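Local coordinates for putative uncharacterized protein PH0355 (PDB 2Z0T) that is of unknown function but carries an ASCH domain of the PUA clan, and so probably binds RNA, at residues 23-26 / 30-33; 53-58 / 65-70; 58-63 / 84-89. All coordinates share one frame; numbering follows the deposited sequence.

Contact 1: 23-26 / 30-33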
loop_
_atom_site.group_PDB
_atom_site.type_symbol
_atom_site.label_atom_id
_atom_site.label_comp_id
_atom_site.label_asym_id
_atom_site.label_seq_id
_atom_site.Cartn_x
_atom_site.Cartn_y
_atom_site.Cartn_z
ATOM N N GLU A 23 0.789 -2.316 1.921
ATOM C CA GLU A 23 0.917 -1.028 1.258
ATOM C C GLU A 23 -0.233 -0.946 0.264
ATOM O O GLU A 23 -0.337 -1.767 -0.647
ATOM C CB GLU A 23 2.246 -0.896 0.514
ATOM C CG GLU A 23 2.333 0.348 -0.389
ATOM C CD GLU A 23 2.159 1.667 0.362
ATOM O OE1 GLU A 23 2.012 1.645 1.602
ATOM O OE2 GLU A 23 2.171 2.733 -0.292
ATOM N N GLY A 24 -1.104 0.036 0.462
ATOM C CA GLY A 24 -2.235 0.212 -0.430
ATOM C C GLY A 24 -1.887 1.198 -1.524
ATOM O O GLY A 24 -1.272 2.230 -1.259
ATOM N N ARG A 25 -2.283 0.877 -2.751
ATOM C CA ARG A 25 -2.015 1.712 -3.915
ATOM C C ARG A 25 -3.161 1.573 -4.904
ATOM O O ARG A 25 -4.007 0.689 -4.766
ATOM C CB ARG A 25 -0.742 1.235 -4.622
ATOM C CG ARG A 25 0.525 1.390 -3.824
ATOM C CD ARG A 25 1.125 2.761 -4.024
ATOM N NE ARG A 25 2.119 3.034 -2.997
ATOM C CZ ARG A 25 3.140 3.867 -3.146
ATOM N NH1 ARG A 25 3.314 4.515 -4.291
ATOM N NH2 ARG A 25 3.987 4.045 -2.143
ATOM N N LEU A 26 -3.189 2.451 -5.899
ATOM C CA LEU A 26 -4.192 2.337 -6.945
ATOM C C LEU A 26 -3.681 1.161 -7.761
ATOM O O LEU A 26 -2.472 1.030 -7.969
ATOM C CB LEU A 26 -4.213 3.579 -7.837
ATOM C CG LEU A 26 -5.005 4.793 -7.357
ATOM C CD1 LEU A 26 -4.780 5.954 -8.315
ATOM C CD2 LEU A 26 -6.482 4.434 -7.281
ATOM N N LYS A 30 1.212 0.801 -13.464
ATOM C CA LYS A 30 2.481 0.486 -12.823
ATOM C C LYS A 30 2.351 -0.669 -11.837
ATOM O O LYS A 30 3.187 -1.569 -11.806
ATOM C CB LYS A 30 3.018 1.725 -12.101
ATOM C CG LYS A 30 4.327 1.506 -11.365
ATOM C CD LYS A 30 4.823 2.808 -10.755
ATOM C CE LYS A 30 6.169 2.632 -10.069
ATOM N NZ LYS A 30 6.683 3.933 -9.565
ATOM N N ARG A 31 1.294 -0.646 -11.037
ATOM C CA ARG A 31 1.077 -1.690 -10.041
ATOM C C ARG A 31 0.604 -3.023 -10.629
ATOM O O ARG A 31 0.776 -4.070 -10.009
ATOM C CB ARG A 31 0.069 -1.196 -8.995
ATOM C CG ARG A 31 0.681 -0.756 -7.664
ATOM C CD ARG A 31 1.795 0.276 -7.811
ATOM N NE ARG A 31 1.360 1.512 -8.457
ATOM C CZ ARG A 31 2.032 2.660 -8.398
ATOM N NH1 ARG A 31 3.169 2.734 -7.718
ATOM N NH2 ARG A 31 1.572 3.735 -9.022
ATOM N N ARG A 32 0.023 -2.983 -11.826
ATOM C CA ARG A 32 -0.493 -4.190 -12.473
ATOM C C ARG A 32 0.563 -5.156 -13.002
ATOM O O ARG A 32 0.237 -6.133 -13.673
ATOM C CB ARG A 32 -1.452 -3.799 -13.603
ATOM C CG ARG A 32 -2.738 -3.177 -13.081
ATOM C CD ARG A 32 -3.667 -2.699 -14.178
ATOM N NE ARG A 32 -4.924 -2.223 -13.610
ATOM C CZ ARG A 32 -5.998 -1.895 -14.321
ATOM N NH1 ARG A 32 -5.976 -1.987 -15.645
ATOM N NH2 ARG A 32 -7.100 -1.490 -13.705
ATOM N N GLN A 33 1.825 -4.902 -12.692
ATOM C CA GLN A 33 2.882 -5.784 -13.163
ATOM C C GLN A 33 3.675 -6.368 -12.008
ATOM O O GLN A 33 4.715 -6.994 -12.209
ATOM C CB GLN A 33 3.802 -5.025 -14.119
ATOM C CG GLN A 33 4.360 -3.732 -13.572
ATOM C CD GLN A 33 4.944 -2.851 -14.664
ATOM O OE1 GLN A 33 5.763 -3.296 -15.468
ATOM N NE2 GLN A 33 4.526 -1.592 -14.692
#

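Contact 2: 53-58 / 65-70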
loop_
_atom_site.group_PDB
_atom_site.type_symbol
_atom_site.label_atom_id
_atom_site.label_comp_id
_atom_site.label_asym_id
_atom_site.label_seq_id
_atom_site.Cartn_x
_atom_site.Cartn_y
_atom_site.Cartn_z
ATOM N N GLY A 53 2.398 -10.852 -1.148
ATOM C CA GLY A 53 1.049 -11.102 -1.625
ATOM C C GLY A 53 0.433 -9.914 -2.337
ATOM O O GLY A 53 0.845 -8.772 -2.123
ATOM N N ILE A 54 -0.553 -10.192 -3.187
ATOM C CA ILE A 54 -1.256 -9.163 -3.952
ATOM C C ILE A 54 -2.758 -9.447 -3.909
ATOM O O ILE A 54 -3.205 -10.508 -4.353
ATOM C CB ILE A 54 -0.798 -9.151 -5.444
ATOM C CG1 ILE A 54 0.666 -8.707 -5.555
ATOM C CG2 ILE A 54 -1.704 -8.238 -6.268
ATOM C CD1 ILE A 54 0.898 -7.242 -5.230
ATOM N N ARG A 55 -3.527 -8.503 -3.373
ATOM C CA ARG A 55 -4.984 -8.643 -3.289
ATOM C C ARG A 55 -5.632 -7.364 -3.817
ATOM O O ARG A 55 -5.343 -6.268 -3.340
ATOM C CB ARG A 55 -5.402 -8.926 -1.840
ATOM C CG ARG A 55 -4.848 -10.252 -1.320
ATOM C CD ARG A 55 -5.246 -10.528 0.119
ATOM N NE ARG A 55 -4.459 -9.769 1.091
ATOM C CZ ARG A 55 -3.205 -10.049 1.438
ATOM N NH1 ARG A 55 -2.567 -11.082 0.896
ATOM N NH2 ARG A 55 -2.593 -9.301 2.349
ATOM N N VAL A 56 -6.506 -7.510 -4.807
ATOM C CA VAL A 56 -7.149 -6.364 -5.437
ATOM C C VAL A 56 -8.608 -6.162 -5.037
ATOM O O VAL A 56 -9.386 -7.116 -4.955
ATOM C CB VAL A 56 -7.040 -6.472 -6.971
ATOM C CG1 VAL A 56 -7.578 -5.205 -7.633
ATOM C CG2 VAL A 56 -5.591 -6.698 -7.366
ATOM N N TYR A 57 -8.960 -4.900 -4.801
ATOM C CA TYR A 57 -10.302 -4.509 -4.382
ATOM C C TYR A 57 -10.871 -3.433 -5.302
ATOM O O TYR A 57 -10.157 -2.862 -6.123
ATOM C CB TYR A 57 -10.246 -3.982 -2.946
ATOM C CG TYR A 57 -9.705 -4.993 -1.957
ATOM C CD1 TYR A 57 -10.542 -5.943 -1.372
ATOM C CD2 TYR A 57 -8.346 -5.026 -1.640
ATOM C CE1 TYR A 57 -10.038 -6.902 -0.493
ATOM C CE2 TYR A 57 -7.833 -5.980 -0.765
ATOM C CZ TYR A 57 -8.684 -6.914 -0.196
ATOM O OH TYR A 57 -8.180 -7.861 0.662
ATOM N N SER A 58 -12.166 -3.160 -5.167
ATOM C CA SER A 58 -12.800 -2.147 -5.996
ATOM C C SER A 58 -12.642 -0.757 -5.383
ATOM O O SER A 58 -12.829 0.248 -6.066
ATOM C CB SER A 58 -14.290 -2.459 -6.169
ATOM O OG SER A 58 -14.978 -2.305 -4.941
ATOM N N GLU A 65 -11.242 -2.533 5.040
ATOM C CA GLU A 65 -12.093 -3.393 5.857
ATOM C C GLU A 65 -11.608 -4.843 5.861
ATOM O O GLU A 65 -11.639 -5.516 6.892
ATOM C CB GLU A 65 -13.540 -3.322 5.354
ATOM C CG GLU A 65 -14.062 -1.892 5.247
ATOM C CD GLU A 65 -15.527 -1.808 4.862
ATOM O OE1 GLU A 65 -15.941 -2.492 3.901
ATOM O OE2 GLU A 65 -16.261 -1.039 5.518
ATOM N N LYS A 66 -11.139 -5.310 4.709
ATOM C CA LYS A 66 -10.659 -6.680 4.561
ATOM C C LYS A 66 -9.251 -6.885 5.123
ATOM O O LYS A 66 -8.975 -7.889 5.783
ATOM C CB LYS A 66 -10.683 -7.068 3.078
ATOM C CG LYS A 66 -10.322 -8.516 2.781
ATOM C CD LYS A 66 -11.366 -9.476 3.318
ATOM C CE LYS A 66 -11.115 -10.891 2.824
ATOM N NZ LYS A 66 -11.285 -10.997 1.349
ATOM N N GLU A 67 -8.363 -5.931 4.862
ATOM C CA GLU A 67 -6.982 -6.025 5.328
ATOM C C GLU A 67 -6.787 -5.609 6.787
ATOM O O GLU A 67 -5.800 -5.989 7.422
ATOM C CB GLU A 67 -6.075 -5.169 4.437
ATOM C CG GLU A 67 -6.048 -5.580 2.965
ATOM C CD GLU A 67 -5.450 -6.957 2.742
ATOM O OE1 GLU A 67 -4.637 -7.396 3.581
ATOM O OE2 GLU A 67 -5.782 -7.595 1.719
ATOM N N GLY A 68 -7.730 -4.841 7.323
ATOM C CA GLY A 68 -7.606 -4.381 8.695
ATOM C C GLY A 68 -6.849 -3.067 8.653
ATOM O O GLY A 68 -5.667 -3.034 8.315
ATOM N N ILE A 69 -7.529 -1.979 8.991
ATOM C CA ILE A 69 -6.915 -0.659 8.946
ATOM C C ILE A 69 -5.614 -0.538 9.738
ATOM O O ILE A 69 -4.696 0.173 9.327
ATOM C CB ILE A 69 -7.915 0.419 9.419
ATOM C CG1 ILE A 69 -7.336 1.809 9.164
ATOM C CG2 ILE A 69 -8.238 0.226 10.892
ATOM C CD1 ILE A 69 -8.318 2.926 9.416
ATOM N N GLU A 70 -5.522 -1.236 10.864
ATOM C CA GLU A 70 -4.317 -1.165 11.681
ATOM C C GLU A 70 -3.084 -1.712 10.959
ATOM O O GLU A 70 -1.959 -1.283 11.225
ATOM C CB GLU A 70 -4.527 -1.920 12.996
ATOM C CG GLU A 70 -3.344 -1.843 13.947
ATOM C CD GLU A 70 -2.816 -0.425 14.108
ATOM O OE1 GLU A 70 -3.625 0.490 14.378
ATOM O OE2 GLU A 70 -1.588 -0.229 13.967
HETATM O O HOH W 1 -9.002 -10.167 -1.035
#

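Contact 3: 58-63 / 84-89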
loop_
_atom_site.group_PDB
_atom_site.type_symbol
_atom_site.label_atom_id
_atom_site.label_comp_id
_atom_site.label_asym_id
_atom_site.label_seq_id
_atom_site.Cartn_x
_atom_site.Cartn_y
_atom_site.Cartn_z
ATOM N N SER A 58 -12.166 -3.160 -5.167
ATOM C CA SER A 58 -12.800 -2.147 -5.996
ATOM C C SER A 58 -12.642 -0.757 -5.383
ATOM O O SER A 58 -12.829 0.248 -6.066
ATOM C CB SER A 58 -14.290 -2.459 -6.169
ATOM O OG SER A 58 -14.978 -2.305 -4.941
ATOM N N SER A 59 -12.293 -0.698 -4.099
ATOM C CA SER A 59 -12.142 0.587 -3.421
ATOM C C SER A 59 -11.223 0.529 -2.207
ATOM O O SER A 59 -10.919 -0.548 -1.689
ATOM C CB SER A 59 -13.512 1.100 -2.968
ATOM O OG SER A 59 -14.016 0.313 -1.901
ATOM N N PHE A 60 -10.792 1.701 -1.750
ATOM C CA PHE A 60 -9.932 1.786 -0.580
ATOM C C PHE A 60 -10.714 1.360 0.657
ATOM O O PHE A 60 -10.169 0.735 1.560
ATOM C CB PHE A 60 -9.407 3.216 -0.415
ATOM C CG PHE A 60 -8.360 3.591 -1.428
ATOM C CD1 PHE A 60 -7.125 2.946 -1.437
ATOM C CD2 PHE A 60 -8.615 4.563 -2.390
ATOM C CE1 PHE A 60 -6.158 3.261 -2.394
ATOM C CE2 PHE A 60 -7.657 4.886 -3.353
ATOM C CZ PHE A 60 -6.425 4.232 -3.354
ATOM N N LYS A 61 -11.998 1.702 0.687
ATOM C CA LYS A 61 -12.855 1.333 1.807
ATOM C C LYS A 61 -12.870 -0.188 1.985
ATOM O O LYS A 61 -12.622 -0.695 3.079
ATOM C CB LYS A 61 -14.277 1.849 1.563
ATOM C CG LYS A 61 -15.300 1.453 2.624
ATOM C CD LYS A 61 -16.654 2.080 2.318
ATOM C CE LYS A 61 -17.728 1.631 3.300
ATOM N NZ LYS A 61 -18.044 0.179 3.162
ATOM N N GLU A 62 -13.155 -0.911 0.908
ATOM C CA GLU A 62 -13.200 -2.370 0.962
ATOM C C GLU A 62 -11.843 -2.979 1.289
ATOM O O GLU A 62 -11.754 -3.941 2.050
ATOM C CB GLU A 62 -13.724 -2.935 -0.359
ATOM C CG GLU A 62 -15.199 -2.644 -0.577
ATOM C CD GLU A 62 -15.740 -3.281 -1.836
ATOM O OE1 GLU A 62 -15.656 -4.521 -1.959
ATOM O OE2 GLU A 62 -16.253 -2.540 -2.701
ATOM N N MET A 63 -10.785 -2.415 0.714
ATOM C CA MET A 63 -9.439 -2.904 0.977
ATOM C C MET A 63 -9.129 -2.769 2.469
ATOM O O MET A 63 -8.640 -3.707 3.095
ATOM C CB MET A 63 -8.419 -2.115 0.144
ATOM C CG MET A 63 -6.971 -2.584 0.289
ATOM S SD MET A 63 -6.096 -1.797 1.662
ATOM C CE MET A 63 -5.888 -0.150 0.984
ATOM N N LYS A 84 -9.913 8.968 3.755
ATOM C CA LYS A 84 -9.464 10.353 3.615
ATOM C C LYS A 84 -7.966 10.405 3.338
ATOM O O LYS A 84 -7.501 11.214 2.535
ATOM C CB LYS A 84 -9.768 11.156 4.882
ATOM C CG LYS A 84 -11.138 11.810 4.900
ATOM C CD LYS A 84 -11.251 12.795 6.055
ATOM C CE LYS A 84 -12.524 13.620 5.963
ATOM N NZ LYS A 84 -12.624 14.597 7.084
ATOM N N VAL A 85 -7.213 9.545 4.017
ATOM C CA VAL A 85 -5.769 9.492 3.825
ATOM C C VAL A 85 -5.457 9.252 2.352
ATOM O O VAL A 85 -4.641 9.959 1.757
ATOM C CB VAL A 85 -5.130 8.358 4.663
ATOM C CG1 VAL A 85 -3.635 8.267 4.368
ATOM C CG2 VAL A 85 -5.359 8.613 6.146
ATOM N N TYR A 86 -6.115 8.257 1.762
ATOM C CA TYR A 86 -5.893 7.932 0.358
ATOM C C TYR A 86 -6.398 9.002 -0.599
ATOM O O TYR A 86 -5.821 9.204 -1.668
ATOM C CB TYR A 86 -6.549 6.586 0.015
ATOM C CG TYR A 86 -5.806 5.402 0.583
ATOM C CD1 TYR A 86 -4.501 5.115 0.180
ATOM C CD2 TYR A 86 -6.396 4.579 1.541
ATOM C CE1 TYR A 86 -3.801 4.040 0.718
ATOM C CE2 TYR A 86 -5.705 3.502 2.085
ATOM C CZ TYR A 86 -4.410 3.239 1.671
ATOM O OH TYR A 86 -3.726 2.185 2.220
ATOM N N ARG A 87 -7.465 9.699 -0.217
ATOM C CA ARG A 87 -8.024 10.730 -1.079
ATOM C C ARG A 87 -7.046 11.879 -1.301
ATOM O O ARG A 87 -7.150 12.614 -2.281
ATOM C CB ARG A 87 -9.336 11.264 -0.501
ATOM C CG ARG A 87 -10.178 12.007 -1.531
ATOM C CD ARG A 87 -10.514 11.089 -2.701
ATOM N NE ARG A 87 -11.394 10.001 -2.289
ATOM C CZ ARG A 87 -11.411 8.794 -2.844
ATOM N NH1 ARG A 87 -10.587 8.503 -3.841
ATOM N NH2 ARG A 87 -12.260 7.877 -2.402
ATOM N N GLN A 88 -6.090 12.029 -0.392
ATOM C CA GLN A 88 -5.098 13.087 -0.528
ATOM C C GLN A 88 -4.142 12.736 -1.664
ATOM O O GLN A 88 -3.529 13.617 -2.269
ATOM C CB GLN A 88 -4.319 13.251 0.779
ATOM C CG GLN A 88 -5.207 13.480 1.993
ATOM C CD GLN A 88 -6.219 14.590 1.773
ATOM O OE1 GLN A 88 -5.855 15.731 1.479
ATOM N NE2 GLN A 88 -7.501 14.260 1.912
ATOM N N PHE A 89 -4.035 11.443 -1.957
ATOM C CA PHE A 89 -3.153 10.953 -3.014
ATOM C C PHE A 89 -3.893 10.576 -4.292
ATOM O O PHE A 89 -3.419 10.845 -5.396
ATOM C CB PHE A 89 -2.404 9.695 -2.558
ATOM C CG PHE A 89 -1.567 9.881 -1.331
ATOM C CD1 PHE A 89 -0.462 10.726 -1.343
ATOM C CD2 PHE A 89 -1.856 9.172 -0.169
ATOM C CE1 PHE A 89 0.344 10.860 -0.216
ATOM C CE2 PHE A 89 -1.059 9.298 0.962
ATOM C CZ PHE A 89 0.044 10.143 0.938
#

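Contact 1: 23-26 / 30-33
Arg31 lays its aliphatic stem against Arg25 and the carbonyl of Leu26, where the loop after edge strand 22-26 of the ASCH-domain sheet folds back on that strand. CB of Arg31 sits 3.5 Å from Leu26 O, and CG follows at nearly the same range while also reaching CB of Arg25 at 3.9 Å. The two long chains cross obliquely and their guanidinium planes stand 40° apart. Their NH1 atoms come to 3.9 Å of each other, like charges, but each guanidinium has a carboxylate partner of its own, Glu23 for Arg25 and Asp28, in the loop between the segments, for NH2 of Arg31. The Arg31 chain is bent at chi2 and chi3 (53° and 60°), which folds the guanidinium back beside the strand end, with CD of Arg25 over one face of it. Arg25 in turn is held by its own strand: Glu23 OE2 takes both NE and NH2 side-on, in the guanidinium plane, and NH2 also binds the carbonyl oxygen of Gly6. Met5 of strand 2-5 packs on both arginines, while Lys20 pairs with the other oxygen of Glu23. In the buried grip that fixes the rotation of Arg25, the bond from NE to Glu23 OE2 measures 2.7 Å and uses the anti lone pair of that oxygen.

Contact 2: 53-58 / 65-70
In the beta-alpha connection from strand 47-57 to helix 60-67 of the ASCH domain, Arg55 and Tyr57 of the strand meet Lys66 and Glu67 in the last turn of the helix. Glu67 is the focus. Arg55 grips its carboxylate side-on, with NE 2.6 Å from OE2 and NH2 3.1 Å from OE1, both N-H...O angles being 160°. The carboxylate lies at the edge of the guanidinium, the two planes 29° apart, and NE uses the syn lone pair of OE2. On the anti side of that same oxygen the hydroxyl of Tyr57 donates a second bond, OH to OE2 2.6 Å, from 32° out of the carboxylate plane. A bend at chi2 turns the Glu67 carboxylate back toward the strand to receive them. The Tyr57 ring meets OE2 at its edge, and its plane stands steeply against the carboxylate. Lys66 comes obliquely to the phenol, with its CG 3.1 Å from Tyr57 OH and its CB 3.6 Å from Tyr57 CE1; the two side chains cross at about a right angle. A water bridges Tyr57 OH and Lys66 NZ through two weak bonds. With Glu67 cut back to an alanine, NE and NH2 of Arg55 and the Tyr57 hydroxyl would probably lose their acceptors here, leaving the phenol freer to turn. Arg55 keeps a second anion through NH1, Glu104 of the neighbouring strand 100-107. After Glu67 the chain leaves the helix at Gly68, whose phi is positive. The whole is a beta-alpha connection in which the helix folds back over the strand before it, clamped by a bidentate arginine-glutamate salt bridge.

Contact 3: 58-63 / 84-89
Phe60, in the first turn of helix 60-67, stacks on Tyr86 of helix 79-87, the two rings forming an offset stack with centroids 4.2 Å apart and planes at 9°. Tyr86 can be followed outward. Its CB stands over the face of the Phe60 ring, 3.7 Å from the centroid and 9° off the normal, a CH-pi contact. Tyr86 CG lies 3.4 Å from Phe60 CD1, above the plane of that ring and offset toward its rim. Of the ortho carbons, Tyr86 CD2 meets Phe60 CD1 at 3.5 Å and Tyr86 CD1 meets Phe60 CE1 at 3.6 Å. Farther out the phenylalanine slips away: Tyr86 CE1 is still near Phe60 CE1 and CD1, whereas Tyr86 CE2 is shared between Phe60 CD1 and the methyl of Met63. Tyr86 CZ has CE of Met63 at 3.8 Å, and Tyr86 OH touches Met63 CE at 3.4 Å. Met63 sets out with CG opposite its backbone N (chi1 -177°), then bends at chi2 and chi3 to bring that methyl across to the phenol end. Leu73 also packs on Tyr86, and Tyr90 brings another ring, nearly parallel, to Phe60. The start of helix 60-67 is fixed by Ser59 at the N-cap, whose OG accepts from Glu62 N at 3.2 Å, and by Glu95, which accepts from Phe60 N and also salt-bridges Arg87. With no polar bond between the segments, the buried side chains that meet here are held mainly by dispersion between ring faces and a thioether methyl, and the hydroxyl of Tyr86 meets Met63 through a methyl and not through a donor or acceptor.

How the contacts relate
Contact 1 closes before the other two begin; contacts 2 and 3 cross along the chain, alternating their segments and sharing Ser58 and helix 60-67. That helix is used from both ends: its first turn stacks on helix 79-87 in contact 3, its last turn is tied to strand 47-57 in contact 2. Strands 22-26 and 47-57 flank strand 100-107 in one mixed sheet, so contacts 1 and 2, centres 12 Å apart, reach the same sheet without touching. The centre of contact 3 lies 13 Å from that of contact 1 and 11 Å from that of contact 2. It touches both: Gly24 meets Tyr86 and Met63, and Tyr57 packs on Met63, so contact 3 packs helices against the sheet, with contact 2 at the surface.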